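Local coordinates for biphenyl 2,3-Dioxygenase Beta Subunit (Sphingobium yanoikuyae, PDB 2GBW), which probably serves as the beta subunit of a ring-hydroxylating dioxygenase that acts on biphenyl, at residues Thr131-Lys143 with Arg155-Asn169. Sequence-based numbering, arbitrary orientation.
Sequences TEVTVHTLGREDK and RRKLILDARVTQDKN
E141 packs its carboxylate against I159 and pairs with K157 on one face of an antiparallel strand pair. Its carboxylate rests on the end of the isoleucine, with E141 OE2 3.2 Å from I159 CD1. CG of E141 is anti to its own carbonyl carbon (chi1 -62°), and the rest of the chain runs straight out to this methyl group. K157 NZ lies 4.4 Å from E141 OE1, too far for a salt bridge. Backbone bonds run both ways between E141 and K157, and again between G139 and I159.

L138 and L160 face the other side of the sheet. They lie side by side, and L138 CD2 is packed tightly against L160 CD2 at 3.4 Å. Further along this face R156 grips D142 side-on. R156 NE reaches D142 OD1 at 2.8 Å and R156 NH2 reaches D142 OD2 at 2.9 Å; both oxygens lie close to the guanidinium plane. R140 stacks on R156 with planes 28° apart. The C174 carboxylate bridges to both arginines, which probably offsets their like charge, and Y20 bonds D142 OD2.

After L160 the chain leaves the strand. T137 OG1 donates to D161 OD2, 2.7 Å away. The loop then returns to the strand, where H136 NE2 gives a straight 2.8 Å bond to the anti lone pair of D167 OD2. T134 OG1 donates to the same oxygen from above the carboxylate plane. H136 is a zinc ligand in a crystal structure of this protein, though no zinc is bound to this chain here.

The contact joins the hairpin strands 132-147 and 150-160. Strand 115-128 flanks the first, and strand 44-49 runs parallel to the second.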
loop_
_atom_site.group_PDB
_atom_site.type_symbol
_atom_site.label_atom_id
_atom_site.label_comp_id
_atom_site.label_asym_id
_atom_site.label_seq_id
_atom_site.Cartn_x
_atom_site.Cartn_y
_atom_site.Cartn_z
ATOM N N THR B 131 -11.546 7.401 -1.533
ATOM C CA THR B 131 -10.175 7.046 -1.098
ATOM C C THR B 131 -9.225 6.634 -2.265
ATOM O O THR B 131 -8.077 6.153 -2.008
ATOM C CB THR B 131 -10.177 5.902 -0.089
ATOM O OG1 THR B 131 -10.799 4.748 -0.689
ATOM C CG2 THR B 131 -10.907 6.306 1.269
ATOM N N GLU B 132 -9.659 6.808 -3.541
ATOM C CA GLU B 132 -8.875 6.348 -4.671
ATOM C C GLU B 132 -7.812 7.356 -5.035
ATOM O O GLU B 132 -8.110 8.515 -5.160
ATOM C CB GLU B 132 -9.798 6.070 -5.856
ATOM C CG GLU B 132 -9.146 5.319 -7.014
ATOM C CD GLU B 132 -10.155 4.690 -8.023
ATOM O OE1 GLU B 132 -11.352 4.637 -7.745
ATOM O OE2 GLU B 132 -9.692 4.292 -9.130
ATOM N N VAL B 133 -6.580 6.899 -5.137
ATOM C CA VAL B 133 -5.406 7.749 -5.413
ATOM C C VAL B 133 -4.489 6.903 -6.305
ATOM O O VAL B 133 -4.191 5.726 -5.991
ATOM C CB VAL B 133 -4.534 8.070 -4.154
ATOM C CG1 VAL B 133 -3.349 8.990 -4.541
ATOM C CG2 VAL B 133 -5.310 8.633 -3.020
ATOM N N THR B 134 -4.095 7.455 -7.437
ATOM C CA THR B 134 -3.117 6.818 -8.277
ATOM C C THR B 134 -2.094 7.856 -8.698
ATOM O O THR B 134 -2.385 9.095 -8.763
ATOM C CB THR B 134 -3.768 6.212 -9.496
ATOM O OG1 THR B 134 -4.400 7.216 -10.272
ATOM C CG2 THR B 134 -4.808 5.050 -9.104
ATOM N N VAL B 135 -0.897 7.345 -8.962
ATOM C CA VAL B 135 0.251 8.235 -9.273
ATOM C C VAL B 135 1.027 7.718 -10.450
ATOM O O VAL B 135 1.314 6.520 -10.518
ATOM C CB VAL B 135 1.170 8.336 -8.084
ATOM C CG1 VAL B 135 2.378 9.337 -8.415
ATOM C CG2 VAL B 135 0.382 8.767 -6.832
ATOM N N HIS B 136 1.400 8.605 -11.380
ATOM C CA HIS B 136 2.127 8.199 -12.583
ATOM C C HIS B 136 3.330 9.096 -12.762
ATOM O O HIS B 136 3.269 10.296 -12.466
ATOM C CB HIS B 136 1.260 8.311 -13.842
ATOM C CG HIS B 136 0.021 7.491 -13.797
ATOM N ND1 HIS B 136 -0.050 6.185 -14.265
ATOM C CD2 HIS B 136 -1.195 7.791 -13.310
ATOM C CE1 HIS B 136 -1.290 5.751 -14.106
ATOM N NE2 HIS B 136 -1.985 6.679 -13.473
ATOM N N THR B 137 4.416 8.529 -13.248
ATOM C CA THR B 137 5.543 9.320 -13.695
ATOM C C THR B 137 5.899 8.957 -15.097
ATOM O O THR B 137 5.825 7.774 -15.493
ATOM C CB THR B 137 6.760 9.250 -12.786
ATOM O OG1 THR B 137 7.252 7.910 -12.729
ATOM C CG2 THR B 137 6.371 9.709 -11.396
ATOM N N LEU B 138 6.228 10.016 -15.839
ATOM C CA LEU B 138 6.544 9.941 -17.270
ATOM C C LEU B 138 7.655 10.920 -17.678
ATOM O O LEU B 138 7.823 11.991 -17.055
ATOM C CB LEU B 138 5.314 10.332 -18.132
ATOM C CG LEU B 138 3.946 9.664 -18.016
ATOM C CD1 LEU B 138 3.137 10.499 -17.019
ATOM C CD2 LEU B 138 3.170 9.531 -19.377
ATOM N N GLY B 139 8.374 10.548 -18.732
ATOM C CA GLY B 139 9.221 11.489 -19.506
ATOM C C GLY B 139 8.391 11.963 -20.694
ATOM O O GLY B 139 7.548 11.239 -21.273
ATOM N N ARG B 140 8.561 13.211 -21.048
ATOM C CA ARG B 140 7.890 13.780 -22.174
ATOM C C ARG B 140 8.973 14.337 -23.120
ATOM O O ARG B 140 9.912 15.006 -22.687
ATOM C CB ARG B 140 6.942 14.884 -21.723
ATOM C CG ARG B 140 6.286 15.598 -22.896
ATOM C CD ARG B 140 5.116 16.456 -22.473
ATOM N NE ARG B 140 5.545 17.571 -21.626
ATOM C CZ ARG B 140 4.728 18.435 -21.042
ATOM N NH1 ARG B 140 3.435 18.359 -21.236
ATOM N NH2 ARG B 140 5.226 19.415 -20.286
ATOM N N GLU B 141 8.836 14.031 -24.404
ATOM C CA GLU B 141 9.741 14.506 -25.438
ATOM C C GLU B 141 8.845 15.195 -26.474
ATOM O O GLU B 141 8.088 14.511 -27.167
ATOM C CB GLU B 141 10.555 13.353 -26.032
ATOM C CG GLU B 141 11.443 12.659 -25.005
ATOM C CD GLU B 141 12.130 11.385 -25.490
ATOM O OE1 GLU B 141 11.934 10.940 -26.652
ATOM O OE2 GLU B 141 12.903 10.828 -24.660
ATOM N N ASP B 142 8.899 16.541 -26.521
ATOM C CA ASP B 142 8.084 17.372 -27.464
ATOM C C ASP B 142 8.952 17.984 -28.536
ATOM O O ASP B 142 10.122 18.298 -28.291
ATOM C CB ASP B 142 7.398 18.547 -26.738
ATOM C CG ASP B 142 6.222 18.146 -25.843
ATOM O OD1 ASP B 142 5.679 17.015 -25.957
ATOM O OD2 ASP B 142 5.797 19.034 -25.036
ATOM N N LYS B 143 8.346 18.213 -29.705
ATOM C CA LYS B 143 8.782 19.210 -30.669
ATOM C C LYS B 143 7.708 20.274 -30.645
ATOM O O LYS B 143 6.515 19.967 -30.839
ATOM C CB LYS B 143 8.859 18.650 -32.073
ATOM C CG LYS B 143 9.806 17.446 -32.272
ATOM C CD LYS B 143 10.546 17.546 -33.616
ATOM C CE LYS B 143 11.659 18.611 -33.598
ATOM N NZ LYS B 143 12.006 19.244 -34.922
ATOM N N ARG B 155 4.770 17.452 -32.049
ATOM C CA ARG B 155 5.099 16.043 -31.772
ATOM C C ARG B 155 5.199 15.887 -30.285
ATOM O O ARG B 155 5.798 16.725 -29.635
ATOM C CB ARG B 155 6.457 15.664 -32.392
ATOM C CG ARG B 155 6.531 15.740 -33.938
ATOM C CD ARG B 155 5.800 14.526 -34.480
ATOM N NE ARG B 155 5.863 14.358 -35.933
ATOM C CZ ARG B 155 5.190 15.079 -36.824
ATOM N NH1 ARG B 155 4.390 16.073 -36.448
ATOM N NH2 ARG B 155 5.364 14.827 -38.123
ATOM N N ARG B 156 4.542 14.861 -29.739
ATOM C CA ARG B 156 4.588 14.593 -28.300
ATOM C C ARG B 156 4.773 13.127 -28.112
ATOM O O ARG B 156 3.934 12.326 -28.540
ATOM C CB ARG B 156 3.339 15.087 -27.588
ATOM C CG ARG B 156 3.234 14.680 -26.076
ATOM C CD ARG B 156 2.346 15.658 -25.350
ATOM N NE ARG B 156 2.956 16.952 -25.155
ATOM C CZ ARG B 156 2.291 18.043 -24.770
ATOM N NH1 ARG B 156 0.978 17.962 -24.531
ATOM N NH2 ARG B 156 2.936 19.207 -24.640
ATOM N N LYS B 157 5.884 12.770 -27.484
ATOM C CA LYS B 157 6.145 11.384 -27.120
ATOM C C LYS B 157 6.173 11.284 -25.618
ATOM O O LYS B 157 6.889 12.071 -24.984
ATOM C CB LYS B 157 7.468 10.905 -27.726
ATOM C CG LYS B 157 7.712 9.404 -27.570
ATOM C CD LYS B 157 9.014 9.053 -28.293
ATOM C CE LYS B 157 9.346 7.574 -28.154
ATOM N NZ LYS B 157 10.642 7.389 -28.868
ATOM N N LEU B 158 5.407 10.319 -25.068
ATOM C CA LEU B 158 5.228 10.120 -23.623
ATOM C C LEU B 158 5.764 8.761 -23.255
ATOM O O LEU B 158 5.309 7.722 -23.798
ATOM C CB LEU B 158 3.748 10.214 -23.219
ATOM C CG LEU B 158 3.080 11.591 -23.509
ATOM C CD1 LEU B 158 1.545 11.576 -23.446
ATOM C CD2 LEU B 158 3.694 12.681 -22.583
ATOM N N ILE B 159 6.715 8.744 -22.332
ATOM C CA ILE B 159 7.446 7.540 -21.985
ATOM C C ILE B 159 7.088 7.164 -20.548
ATOM O O ILE B 159 7.498 7.826 -19.600
ATOM C CB ILE B 159 8.934 7.758 -22.112
ATOM C CG1 ILE B 159 9.251 8.266 -23.543
ATOM C CG2 ILE B 159 9.632 6.443 -21.752
ATOM C CD1 ILE B 159 10.479 9.074 -23.611
ATOM N N LEU B 160 6.265 6.137 -20.395
ATOM C CA LEU B 160 5.788 5.733 -19.101
ATOM C C LEU B 160 6.888 5.087 -18.279
ATOM O O LEU B 160 7.608 4.216 -18.786
ATOM C CB LEU B 160 4.656 4.735 -19.291
ATOM C CG LEU B 160 3.352 5.286 -19.778
ATOM C CD1 LEU B 160 2.368 4.087 -20.078
ATOM C CD2 LEU B 160 2.803 6.182 -18.705
ATOM N N ASP B 161 6.966 5.391 -16.985
ATOM C CA ASP B 161 7.983 4.713 -16.209
ATOM C C ASP B 161 7.591 3.254 -15.770
ATOM O O ASP B 161 8.485 2.470 -15.578
ATOM C CB ASP B 161 8.410 5.510 -14.995
ATOM C CG ASP B 161 9.146 6.775 -15.374
ATOM O OD1 ASP B 161 9.678 6.821 -16.497
ATOM O OD2 ASP B 161 9.171 7.716 -14.562
ATOM N N ALA B 162 6.308 2.955 -15.626
ATOM C CA ALA B 162 5.797 1.662 -15.114
ATOM C C ALA B 162 5.418 0.736 -16.243
ATOM O O ALA B 162 4.641 1.092 -17.130
ATOM C CB ALA B 162 4.566 1.843 -14.180
ATOM N N ARG B 163 5.929 -0.487 -16.204
ATOM C CA ARG B 163 5.542 -1.483 -17.195
ATOM C C ARG B 163 4.061 -1.889 -17.027
ATOM O O ARG B 163 3.352 -2.030 -18.020
ATOM C CB ARG B 163 6.440 -2.724 -17.106
ATOM C CG ARG B 163 6.052 -3.865 -18.031
ATOM C CD ARG B 163 6.176 -3.453 -19.489
ATOM N NE ARG B 163 5.706 -4.454 -20.474
ATOM C CZ ARG B 163 4.533 -4.400 -21.147
ATOM N NH1 ARG B 163 3.592 -3.504 -20.859
ATOM N NH2 ARG B 163 4.278 -5.311 -22.082
ATOM N N VAL B 164 3.636 -2.197 -15.791
ATOM C CA VAL B 164 2.235 -2.555 -15.467
ATOM C C VAL B 164 1.602 -1.334 -14.833
ATOM O O VAL B 164 2.069 -0.863 -13.806
ATOM C CB VAL B 164 2.166 -3.736 -14.500
ATOM C CG1 VAL B 164 0.703 -4.008 -14.074
ATOM C CG2 VAL B 164 2.856 -4.992 -15.104
ATOM N N THR B 165 0.590 -0.789 -15.492
ATOM C CA THR B 165 -0.056 0.475 -15.046
ATOM C C THR B 165 -0.927 0.160 -13.803
ATOM O O THR B 165 -1.810 -0.732 -13.858
ATOM C CB THR B 165 -0.940 1.024 -16.128
ATOM O OG1 THR B 165 -0.209 1.135 -17.332
ATOM C CG2 THR B 165 -1.553 2.350 -15.697
ATOM N N GLN B 166 -0.663 0.842 -12.682
ATOM C CA GLN B 166 -1.434 0.578 -11.442
ATOM C C GLN B 166 -2.536 1.640 -11.321
ATOM O O GLN B 166 -2.492 2.550 -10.440
ATOM C CB GLN B 166 -0.508 0.511 -10.206
ATOM C CG GLN B 166 0.601 -0.479 -10.395
ATOM C CD GLN B 166 1.368 -0.827 -9.129
ATOM O OE1 GLN B 166 2.622 -0.990 -9.156
ATOM N NE2 GLN B 166 0.648 -0.936 -8.022
ATOM N N ASP B 167 -3.460 1.598 -12.283
ATOM C CA ASP B 167 -4.620 2.512 -12.289
ATOM C C ASP B 167 -5.656 1.848 -13.182
ATOM O O ASP B 167 -5.282 1.016 -14.035
ATOM C CB ASP B 167 -4.162 3.856 -12.878
ATOM C CG ASP B 167 -5.150 5.030 -12.739
ATOM O OD1 ASP B 167 -6.369 4.844 -12.601
ATOM O OD2 ASP B 167 -4.653 6.229 -12.838
ATOM N N LYS B 168 -6.927 2.220 -13.006
ATOM C CA LYS B 168 -7.983 1.775 -13.903
ATOM C C LYS B 168 -7.731 2.139 -15.348
ATOM O O LYS B 168 -8.136 1.404 -16.241
ATOM C CB LYS B 168 -9.319 2.405 -13.484
ATOM C CG LYS B 168 -9.929 1.798 -12.228
ATOM C CD LYS B 168 -11.079 2.707 -11.786
ATOM C CE LYS B 168 -11.930 2.008 -10.704
ATOM N NZ LYS B 168 -11.180 1.705 -9.483
ATOM N N ASN B 169 -7.113 3.303 -15.596
ATOM C CA ASN B 169 -6.938 3.764 -16.968
ATOM C C ASN B 169 -5.836 4.794 -17.050
ATOM O O ASN B 169 -5.296 5.226 -16.007
ATOM C CB ASN B 169 -8.225 4.376 -17.494
ATOM C CG ASN B 169 -8.648 5.668 -16.710
ATOM O OD1 ASN B 169 -8.007 6.735 -16.777
ATOM N ND2 ASN B 169 -9.774 5.556 -16.017
HETATM O O HOH W 1 -7.266 2.614 -9.761
HETATM O O HOH W 2 -8.653 5.866 -11.640
HETATM O O HOH W 3 -0.511 4.490 -11.247
HETATM O O HOH W 4 4.511 5.575 -14.382
HETATM O O HOH W 5 12.758 8.758 -27.375
#